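Local coordinates for protein LIN-41 (PDB 4UMG), which controls the onset of developmental plasticity in Caenorhabditis elegans as a TRIM-NHL protein, its filamin domain being the part described here, at residues A[4-13]-A[29-40]; A[101-112]-A[124-132]. All blocks are in the same frame, centred on the assembly; numbering follows the deposited sequence.

Contact 1. Residues A[4-13]-A[29-40]; sequences GPCAKNSSIV and YVQLRDACGDLL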
loop_
_atom_site.group_PDB
_atom_site.type_symbol
_atom_site.label_atom_id
_atom_site.label_comp_id
_atom_site.label_asym_id
_atom_site.label_seq_id
_atom_site.Cartn_x
_atom_site.Cartn_y
_atom_site.Cartn_z
ATOM N N GLY A 4 7.149 -9.799 14.779
ATOM C CA GLY A 4 6.563 -9.553 13.469
ATOM C C GLY A 4 5.738 -8.284 13.392
ATOM O O GLY A 4 5.531 -7.627 14.417
ATOM N N PRO A 5 5.241 -7.911 12.191
ATOM C CA PRO A 5 4.468 -6.668 12.075
ATOM C C PRO A 5 3.095 -6.747 12.736
ATOM O O PRO A 5 2.555 -7.838 12.934
ATOM C CB PRO A 5 4.381 -6.450 10.563
ATOM C CG PRO A 5 4.418 -7.836 9.991
ATOM C CD PRO A 5 5.380 -8.580 10.876
ATOM N N CYS A 6 2.567 -5.583 13.120
ATOM C CA CYS A 6 1.286 -5.432 13.795
ATOM C C CYS A 6 0.450 -4.549 12.894
ATOM O O CYS A 6 0.845 -3.431 12.587
ATOM C CB CYS A 6 1.499 -4.803 15.171
ATOM S SG CYS A 6 -0.015 -4.249 15.981
ATOM N N ALA A 7 -0.719 -5.037 12.468
ATOM C CA ALA A 7 -1.539 -4.259 11.565
ATOM C C ALA A 7 -1.913 -2.855 12.078
ATOM O O ALA A 7 -1.747 -1.874 11.347
ATOM C CB ALA A 7 -2.799 -5.043 11.198
ATOM N N LYS A 8 -2.413 -2.749 13.304
ATOM C CA LYS A 8 -2.847 -1.459 13.850
ATOM C C LYS A 8 -1.747 -0.440 13.991
ATOM O O LYS A 8 -2.032 0.762 13.981
ATOM C CB LYS A 8 -3.607 -1.624 15.178
ATOM C CG LYS A 8 -2.832 -2.141 16.361
ATOM C CD LYS A 8 -3.830 -2.496 17.458
ATOM C CE LYS A 8 -3.181 -3.067 18.689
ATOM N NZ LYS A 8 -4.221 -3.257 19.744
ATOM N N ASN A 9 -0.480 -0.900 14.142
ATOM C CA ASN A 9 0.637 0.019 14.302
ATOM C C ASN A 9 1.348 0.344 12.996
ATOM O O ASN A 9 2.231 1.211 12.982
ATOM C CB ASN A 9 1.678 -0.509 15.326
ATOM C CG ASN A 9 1.146 -0.567 16.758
ATOM O OD1 ASN A 9 0.054 -0.062 17.087
ATOM N ND2 ASN A 9 1.882 -1.212 17.641
ATOM N N SER A 10 1.030 -0.400 11.930
ATOM C CA SER A 10 1.609 -0.222 10.588
ATOM C C SER A 10 0.787 0.797 9.802
ATOM O O SER A 10 -0.434 0.867 9.966
ATOM C CB SER A 10 1.711 -1.557 9.856
ATOM O OG SER A 10 2.562 -2.391 10.629
ATOM N N SER A 11 1.442 1.620 8.977
ATOM C CA SER A 11 0.717 2.660 8.254
ATOM C C SER A 11 1.388 3.057 6.964
ATOM O O SER A 11 2.591 2.863 6.807
ATOM C CB SER A 11 0.619 3.915 9.125
ATOM O OG SER A 11 1.916 4.353 9.493
ATOM N N ILE A 12 0.638 3.739 6.102
ATOM C CA ILE A 12 1.193 4.300 4.862
ATOM C C ILE A 12 1.924 5.589 5.257
ATOM O O ILE A 12 1.427 6.350 6.099
ATOM C CB ILE A 12 0.074 4.564 3.821
ATOM C CG1 ILE A 12 -0.675 3.264 3.430
ATOM C CG2 ILE A 12 0.621 5.321 2.592
ATOM C CD1 ILE A 12 -2.094 3.476 2.814
ATOM N N VAL A 13 3.096 5.820 4.658
ATOM C CA VAL A 13 3.926 7.008 4.899
ATOM C C VAL A 13 3.387 8.169 4.040
ATOM O O VAL A 13 3.468 8.120 2.810
ATOM C CB VAL A 13 5.424 6.715 4.620
ATOM C CG1 VAL A 13 6.296 7.963 4.825
ATOM C CG2 VAL A 13 5.930 5.567 5.484
ATOM N N TYR A 29 4.796 4.036 0.099
ATOM C CA TYR A 29 5.669 3.490 1.134
ATOM C C TYR A 29 4.863 3.186 2.371
ATOM O O TYR A 29 4.015 3.987 2.747
ATOM C CB TYR A 29 6.804 4.463 1.464
ATOM C CG TYR A 29 7.781 4.604 0.326
ATOM C CD1 TYR A 29 8.750 3.633 0.092
ATOM C CD2 TYR A 29 7.701 5.674 -0.559
ATOM C CE1 TYR A 29 9.673 3.769 -0.939
ATOM C CE2 TYR A 29 8.596 5.800 -1.621
ATOM C CZ TYR A 29 9.574 4.840 -1.811
ATOM O OH TYR A 29 10.479 4.959 -2.839
ATOM N N VAL A 30 5.073 1.988 2.951
ATOM C CA VAL A 30 4.374 1.495 4.148
ATOM C C VAL A 30 5.383 1.239 5.277
ATOM O O VAL A 30 6.427 0.626 5.059
ATOM C CB VAL A 30 3.516 0.245 3.820
ATOM C CG1 VAL A 30 2.804 -0.297 5.059
ATOM C CG2 VAL A 30 2.503 0.549 2.718
ATOM N N GLN A 31 5.099 1.776 6.464
ATOM C CA GLN A 31 5.985 1.620 7.599
ATOM C C GLN A 31 5.420 0.501 8.449
ATOM O O GLN A 31 4.302 0.632 8.942
ATOM C CB GLN A 31 5.996 2.939 8.387
ATOM C CG GLN A 31 6.989 2.998 9.525
ATOM C CD GLN A 31 8.412 2.951 9.064
ATOM O OE1 GLN A 31 9.012 1.873 8.961
ATOM N NE2 GLN A 31 9.017 4.121 8.890
ATOM N N LEU A 32 6.157 -0.610 8.571
ATOM C CA LEU A 32 5.726 -1.743 9.386
ATOM C C LEU A 32 6.311 -1.592 10.780
ATOM O O LEU A 32 7.507 -1.306 10.948
ATOM C CB LEU A 32 6.177 -3.074 8.783
ATOM C CG LEU A 32 5.687 -3.403 7.348
ATOM C CD1 LEU A 32 6.325 -4.662 6.847
ATOM C CD2 LEU A 32 4.156 -3.573 7.280
ATOM N N ARG A 33 5.464 -1.739 11.769
ATOM C CA ARG A 33 5.855 -1.657 13.174
ATOM C C ARG A 33 5.310 -2.861 13.895
ATOM O O ARG A 33 4.228 -3.344 13.507
ATOM C CB ARG A 33 5.275 -0.386 13.853
ATOM C CG ARG A 33 5.883 0.926 13.273
ATOM C CD ARG A 33 5.358 2.151 14.013
ATOM N NE ARG A 33 5.796 3.409 13.397
ATOM C CZ ARG A 33 6.832 4.131 13.821
ATOM N NH1 ARG A 33 7.554 3.724 14.855
ATOM N NH2 ARG A 33 7.170 5.251 13.194
ATOM N N ASP A 34 6.014 -3.335 14.933
ATOM C CA ASP A 34 5.524 -4.462 15.740
ATOM C C ASP A 34 4.493 -3.970 16.776
ATOM O O ASP A 34 4.146 -2.791 16.766
ATOM C CB ASP A 34 6.673 -5.170 16.447
ATOM C CG ASP A 34 7.524 -4.290 17.360
ATOM O OD1 ASP A 34 6.992 -3.290 17.901
ATOM O OD2 ASP A 34 8.722 -4.593 17.528
ATOM N N ALA A 35 4.002 -4.884 17.653
ATOM C CA ALA A 35 3.003 -4.583 18.695
ATOM C C ALA A 35 3.463 -3.472 19.657
ATOM O O ALA A 35 2.636 -2.798 20.262
ATOM C CB ALA A 35 2.668 -5.846 19.482
ATOM N N CYS A 36 4.789 -3.309 19.833
ATOM C CA CYS A 36 5.367 -2.300 20.718
ATOM C C CYS A 36 5.527 -0.934 20.032
ATOM O O CYS A 36 5.883 0.052 20.688
ATOM C CB CYS A 36 6.699 -2.804 21.273
ATOM S SG CYS A 36 6.553 -4.361 22.179
ATOM N N GLY A 37 5.296 -0.883 18.725
ATOM C CA GLY A 37 5.433 0.349 17.975
ATOM C C GLY A 37 6.816 0.537 17.405
ATOM O O GLY A 37 7.099 1.577 16.802
ATOM N N ASP A 38 7.681 -0.458 17.599
ATOM C CA ASP A 38 9.058 -0.378 17.077
ATOM C C ASP A 38 9.077 -0.706 15.590
ATOM O O ASP A 38 8.387 -1.615 15.159
ATOM C CB ASP A 38 9.987 -1.363 17.808
ATOM C CG ASP A 38 10.291 -1.009 19.258
ATOM O OD1 ASP A 38 10.670 0.150 19.520
ATOM O OD2 ASP A 38 10.214 -1.905 20.107
ATOM N N LEU A 39 9.935 -0.034 14.813
ATOM C CA LEU A 39 10.008 -0.350 13.373
ATOM C C LEU A 39 10.610 -1.744 13.217
ATOM O O LEU A 39 11.477 -2.097 14.026
ATOM C CB LEU A 39 10.919 0.664 12.631
ATOM C CG LEU A 39 10.578 2.148 12.742
ATOM C CD1 LEU A 39 11.570 2.979 12.003
ATOM C CD2 LEU A 39 9.261 2.435 12.166
ATOM N N LEU A 40 10.159 -2.545 12.204
ATOM C CA LEU A 40 10.748 -3.875 12.016
ATOM C C LEU A 40 12.239 -3.761 11.724
ATOM O O LEU A 40 12.648 -2.801 11.077
ATOM C CB LEU A 40 10.049 -4.679 10.919
ATOM C CG LEU A 40 8.631 -5.160 11.177
ATOM C CD1 LEU A 40 8.177 -6.063 10.052
ATOM C CD2 LEU A 40 8.518 -5.908 12.497
HETATM O O HOH W 1 4.356 -7.535 16.838
HETATM O O HOH W 2 3.377 3.355 11.552
HETATM O O HOH W 3 4.063 6.700 0.524
#
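Asn9 and Ser10 make the polar side-chain grip of this contact, which fastens the N-terminal strand of the filamin-type immunoglobulin-like fold to strand 26-31 and the turn after it. The amide nitrogen ND2 of Asn9 gives a nearly straight bond to Asp34 O at 2.9 Å, with the acceptor lying in the plane of the amide; Ala35 O takes a second, weak one. Asp34 O also accepts from Gly37 N, the closing bond of a type I turn from Asp34 to Gly37, and at the positive phi of Gly37 a side chain would be jammed against Cys36 O, which glycine avoids. An asparagine fits here because its amide can donate to the carbonyls of such a turn. With OG anti to its own carbonyl carbon (chi1 -61°), Ser10 can work in two directions: the hydroxyl donates to Cys6 O at 2.8 Å, from above the carbonyl plane, and accepts from Arg33 N at 3.2 Å. This small residue thus ties a helical bend at 7-9 to the backbone of Arg33. Cys6 N bonds to Arg33 O nearby. Antiparallel pairing then takes over: Ser11 and Gln31 form a hydrogen-bonded pair, Ile12 and Val30 a non-hydrogen-bonded one, and Val13 N reaches Tyr29 O almost straight. Arg33 runs extended beside Asn9, its guanidinium bonding through NH1 to Gly37 O, nearly along the C=O axis, while Leu39 CD2 sits over one face. A water joins Arg33 NE to Asn9 O and Ser11 OG. On the face carrying the branched Ile12 and Val30, Ile12 CG1 lies 4.2 Å from Val30 CG2, near Ile113 of strand 107-115. Back at the turn end, the compact ring of Pro5 crosses Leu40, bringing Pro5 CB to 3.8 Å from Leu40 CD1.

Contact 2. Residues A[101-112]-A[124-132]; sequences YYPSIEGSYTLN and PTTMDIRRG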
loop_
_atom_site.group_PDB
_atom_site.type_symbol
_atom_site.label_atom_id
_atom_site.label_comp_id
_atom_site.label_asym_id
_atom_site.label_seq_id
_atom_site.Cartn_x
_atom_site.Cartn_y
_atom_site.Cartn_z
ATOM N N TYR A 101 2.774 0.031 -8.378
ATOM C CA TYR A 101 1.716 -0.380 -9.278
ATOM C C TYR A 101 1.623 0.550 -10.483
ATOM O O TYR A 101 2.135 1.669 -10.453
ATOM C CB TYR A 101 0.365 -0.516 -8.531
ATOM C CG TYR A 101 -0.266 0.815 -8.198
ATOM C CD1 TYR A 101 0.148 1.549 -7.084
ATOM C CD2 TYR A 101 -1.320 1.319 -8.957
ATOM C CE1 TYR A 101 -0.455 2.764 -6.754
ATOM C CE2 TYR A 101 -1.875 2.565 -8.684
ATOM C CZ TYR A 101 -1.446 3.281 -7.575
ATOM O OH TYR A 101 -2.002 4.495 -7.273
ATOM N N TYR A 102 0.959 0.095 -11.547
ATOM C CA TYR A 102 0.839 0.878 -12.791
ATOM C C TYR A 102 -0.638 1.076 -13.109
ATOM O O TYR A 102 -1.302 0.123 -13.535
ATOM C CB TYR A 102 1.521 0.127 -13.914
ATOM C CG TYR A 102 1.570 0.875 -15.223
ATOM C CD1 TYR A 102 2.618 1.744 -15.513
ATOM C CD2 TYR A 102 0.617 0.648 -16.213
ATOM C CE1 TYR A 102 2.692 2.400 -16.738
ATOM C CE2 TYR A 102 0.716 1.257 -17.467
ATOM C CZ TYR A 102 1.766 2.124 -17.725
ATOM O OH TYR A 102 1.865 2.769 -18.935
ATOM N N PRO A 103 -1.187 2.283 -12.828
ATOM C CA PRO A 103 -2.610 2.522 -13.099
ATOM C C PRO A 103 -2.817 2.849 -14.574
ATOM O O PRO A 103 -2.426 3.931 -15.008
ATOM C CB PRO A 103 -2.959 3.689 -12.182
ATOM C CG PRO A 103 -1.656 4.408 -11.959
ATOM C CD PRO A 103 -0.523 3.485 -12.282
ATOM N N SER A 104 -3.416 1.914 -15.339
ATOM C CA SER A 104 -3.572 2.106 -16.798
ATOM C C SER A 104 -4.719 3.038 -17.176
ATOM O O SER A 104 -4.724 3.609 -18.267
ATOM C CB SER A 104 -3.728 0.758 -17.496
ATOM O OG SER A 104 -5.028 0.216 -17.324
ATOM N N ILE A 105 -5.719 3.155 -16.299
ATOM C CA ILE A 105 -6.910 3.947 -16.557
ATOM C C ILE A 105 -7.141 4.989 -15.452
ATOM O O ILE A 105 -6.705 4.810 -14.306
ATOM C CB ILE A 105 -8.147 3.045 -16.822
ATOM C CG1 ILE A 105 -8.533 2.182 -15.597
ATOM C CG2 ILE A 105 -7.959 2.194 -18.078
ATOM C CD1 ILE A 105 -9.939 1.541 -15.689
ATOM N N GLU A 106 -7.838 6.072 -15.807
ATOM C CA GLU A 106 -8.157 7.140 -14.858
ATOM C C GLU A 106 -9.274 6.682 -13.950
ATOM O O GLU A 106 -10.060 5.822 -14.354
ATOM C CB GLU A 106 -8.612 8.410 -15.622
ATOM C CG GLU A 106 -9.665 8.164 -16.698
ATOM C CD GLU A 106 -9.134 7.923 -18.105
ATOM O OE1 GLU A 106 -8.536 6.849 -18.363
ATOM O OE2 GLU A 106 -9.343 8.810 -18.963
ATOM N N GLY A 107 -9.385 7.317 -12.780
ATOM C CA GLY A 107 -10.495 7.044 -11.874
ATOM C C GLY A 107 -10.162 6.614 -10.470
ATOM O O GLY A 107 -9.040 6.751 -9.986
ATOM N N SER A 108 -11.178 6.086 -9.800
ATOM C CA SER A 108 -11.130 5.744 -8.394
ATOM C C SER A 108 -10.638 4.329 -8.109
ATOM O O SER A 108 -11.377 3.379 -8.300
ATOM C CB SER A 108 -12.506 5.966 -7.770
ATOM O OG SER A 108 -12.413 5.957 -6.359
ATOM N N TYR A 109 -9.373 4.200 -7.713
ATOM C CA TYR A 109 -8.767 2.910 -7.358
ATOM C C TYR A 109 -8.993 2.583 -5.889
ATOM O O TYR A 109 -9.210 3.480 -5.073
ATOM C CB TYR A 109 -7.241 2.958 -7.641
ATOM C CG TYR A 109 -6.897 2.853 -9.113
ATOM C CD1 TYR A 109 -7.282 3.840 -10.013
ATOM C CD2 TYR A 109 -6.157 1.778 -9.602
ATOM C CE1 TYR A 109 -6.947 3.761 -11.365
ATOM C CE2 TYR A 109 -5.849 1.672 -10.963
ATOM C CZ TYR A 109 -6.247 2.667 -11.834
ATOM O OH TYR A 109 -5.893 2.588 -13.142
ATOM N N THR A 110 -8.919 1.300 -5.548
ATOM C CA THR A 110 -9.080 0.847 -4.179
ATOM C C THR A 110 -7.777 0.237 -3.751
ATOM O O THR A 110 -7.228 -0.575 -4.487
ATOM C CB THR A 110 -10.175 -0.195 -4.065
ATOM O OG1 THR A 110 -11.355 0.312 -4.680
ATOM C CG2 THR A 110 -10.482 -0.536 -2.613
ATOM N N LEU A 111 -7.313 0.581 -2.542
ATOM C CA LEU A 111 -6.086 0.018 -2.002
ATOM C C LEU A 111 -6.399 -0.635 -0.688
ATOM O O LEU A 111 -7.110 -0.045 0.138
ATOM C CB LEU A 111 -5.092 1.158 -1.730
ATOM C CG LEU A 111 -3.806 0.808 -0.955
ATOM C CD1 LEU A 111 -2.894 -0.153 -1.744
ATOM C CD2 LEU A 111 -3.053 2.062 -0.561
ATOM N N ASN A 112 -5.869 -1.827 -0.481
ATOM C CA ASN A 112 -5.959 -2.468 0.845
ATOM C C ASN A 112 -4.616 -3.126 1.163
ATOM O O ASN A 112 -4.020 -3.728 0.286
ATOM C CB ASN A 112 -7.158 -3.446 0.984
ATOM C CG ASN A 112 -7.597 -3.640 2.438
ATOM O OD1 ASN A 112 -6.968 -3.120 3.350
ATOM N ND2 ASN A 112 -8.705 -4.365 2.699
ATOM N N PRO A 124 -9.165 -0.293 4.181
ATOM C CA PRO A 124 -8.945 0.042 2.753
ATOM C C PRO A 124 -9.199 1.512 2.491
ATOM O O PRO A 124 -9.897 2.181 3.280
ATOM C CB PRO A 124 -9.988 -0.797 2.024
ATOM C CG PRO A 124 -11.129 -0.945 3.043
ATOM C CD PRO A 124 -10.440 -1.012 4.382
ATOM N N THR A 125 -8.652 2.006 1.389
ATOM C CA THR A 125 -8.779 3.405 1.070
ATOM C C THR A 125 -8.844 3.640 -0.463
ATOM O O THR A 125 -8.623 2.716 -1.245
ATOM C CB THR A 125 -7.610 4.154 1.737
ATOM O OG1 THR A 125 -7.792 5.548 1.521
ATOM C CG2 THR A 125 -6.233 3.677 1.225
ATOM N N THR A 126 -9.148 4.882 -0.852
ATOM C CA THR A 126 -9.289 5.316 -2.230
ATOM C C THR A 126 -8.029 6.010 -2.674
ATOM O O THR A 126 -7.377 6.676 -1.864
ATOM C CB THR A 126 -10.537 6.241 -2.330
ATOM O OG1 THR A 126 -11.727 5.449 -2.136
ATOM C CG2 THR A 126 -10.645 7.025 -3.648
ATOM N N MET A 127 -7.708 5.863 -3.980
ATOM C CA MET A 127 -6.644 6.602 -4.659
ATOM C C MET A 127 -7.251 7.128 -5.937
ATOM O O MET A 127 -7.875 6.371 -6.672
ATOM C CB MET A 127 -5.400 5.762 -4.950
ATOM C CG MET A 127 -4.885 5.001 -3.731
ATOM S SD MET A 127 -3.463 3.948 -4.084
ATOM C CE MET A 127 -4.151 2.771 -5.257
ATOM N N ASP A 128 -7.117 8.447 -6.169
ATOM C CA ASP A 128 -7.682 9.090 -7.348
ATOM C C ASP A 128 -6.605 9.237 -8.389
ATOM O O ASP A 128 -5.640 9.970 -8.177
ATOM C CB ASP A 128 -8.292 10.444 -6.980
ATOM C CG ASP A 128 -9.530 10.269 -6.128
ATOM O OD1 ASP A 128 -10.433 9.525 -6.552
ATOM O OD2 ASP A 128 -9.554 10.797 -4.998
ATOM N N ILE A 129 -6.763 8.522 -9.506
ATOM C CA ILE A 129 -5.800 8.578 -10.628
ATOM C C ILE A 129 -6.356 9.511 -11.699
ATOM O O ILE A 129 -7.466 9.308 -12.208
ATOM C CB ILE A 129 -5.522 7.156 -11.179
ATOM C CG1 ILE A 129 -4.855 6.259 -10.094
ATOM C CG2 ILE A 129 -4.767 7.144 -12.535
ATOM C CD1 ILE A 129 -3.520 6.430 -9.796
ATOM N N ARG A 130 -5.548 10.504 -12.068
ATOM C CA ARG A 130 -5.925 11.506 -13.057
ATOM C C ARG A 130 -5.048 11.374 -14.318
ATOM O O ARG A 130 -3.940 10.841 -14.240
ATOM C CB ARG A 130 -5.814 12.920 -12.426
ATOM C CG ARG A 130 -4.407 13.533 -12.458
ATOM C CD ARG A 130 -4.278 14.838 -11.699
ATOM N NE ARG A 130 -3.883 14.609 -10.309
ATOM C CZ ARG A 130 -2.633 14.669 -9.859
ATOM N NH1 ARG A 130 -1.639 14.978 -10.681
ATOM N NH2 ARG A 130 -2.371 14.434 -8.581
ATOM N N ARG A 131 -5.524 11.891 -15.464
ATOM C CA ARG A 131 -4.738 11.845 -16.705
ATOM C C ARG A 131 -3.545 12.824 -16.658
ATOM O O ARG A 131 -2.550 12.599 -17.349
ATOM C CB ARG A 131 -5.650 12.033 -17.944
ATOM C CG ARG A 131 -5.421 13.285 -18.791
ATOM C CD ARG A 131 -6.476 13.455 -19.870
ATOM N NE ARG A 131 -7.723 14.003 -19.333
ATOM C CZ ARG A 131 -8.823 13.294 -19.102
ATOM N NH1 ARG A 131 -8.853 11.995 -19.371
ATOM N NH2 ARG A 131 -9.904 13.880 -18.608
ATOM N N GLY A 132 -3.673 13.865 -15.820
ATOM C CA GLY A 132 -2.727 14.956 -15.583
ATOM C C GLY A 132 -1.304 14.784 -16.072
ATOM O O GLY A 132 -0.420 14.416 -15.299
HETATM O O HOH W 4 -12.049 3.902 -4.363
HETATM O O HOH W 5 -12.789 8.673 -5.786
#
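Pro124, preceded by a cis peptide bond, lies alongside Asn112, its CB 3.7 Å from Asn112 CG, in the filamin fold's antiparallel hairpin of strands 107-115 and 118-130, whose pairs here run from Thr125-Leu111 to Ile129-Gly107. Thr125 sets its methyl CG2 beside Leu111 CD2, both pointing inward. Thr126 OG1, on the other face, shares a water with Ser108 OG and Tyr109 O. The flexible Met127 bends at chi3 (-63°), carrying its CE to 3.4 Å from Tyr101 OH; SD makes an oblique Met-aromatic contact with that ring. Asp128 meets Ser108 through a second water. Ile129 fills the space between Tyr101, Pro103 and Tyr109: Ile129 CG1 is 3.4 Å from Tyr109 CD1, and Ile129 CD1 is tight against Pro103 CG. The Tyr109 hydroxyl donates to a lone pair of Ile105 O at 2.6 Å, four residues back as in a tyrosine corner, holding the loop before strand 107-115; a phenylalanine here would probably leave that carbonyl without this donor and the loop freer to move. Poorly ordered Arg131 salt-bridges Glu106 OE2, while Glu106 OE1 pairs with Arg22. The face of Ser108, Thr126 and Asp128 is thus polar and water-bridged; the other is apolar apart from tyrosine hydroxyls, that of Tyr109 satisfied by Ile105 O.

Contact 1 and contact 2 lie on opposite sides of the chain's centre, their centres about 24 Å apart, yet both belong to one beta sandwich. They meet where Ile12 CD1 of the 4-13 segment packs on Leu111 CD2 of the 101-112 segment at 3.8 Å, so the apolar faces of the two strand pairs contribute to a common interior. The contacts follow one another along the chain: the first joins an N-terminal edge strand to 26-31, the second pairs the ends of the final hairpin's strands away from its turn. Strand 26-31 also connects them, because Val30 belongs to contact 1 while Ile28 packs against Tyr101 and Met127 of contact 2.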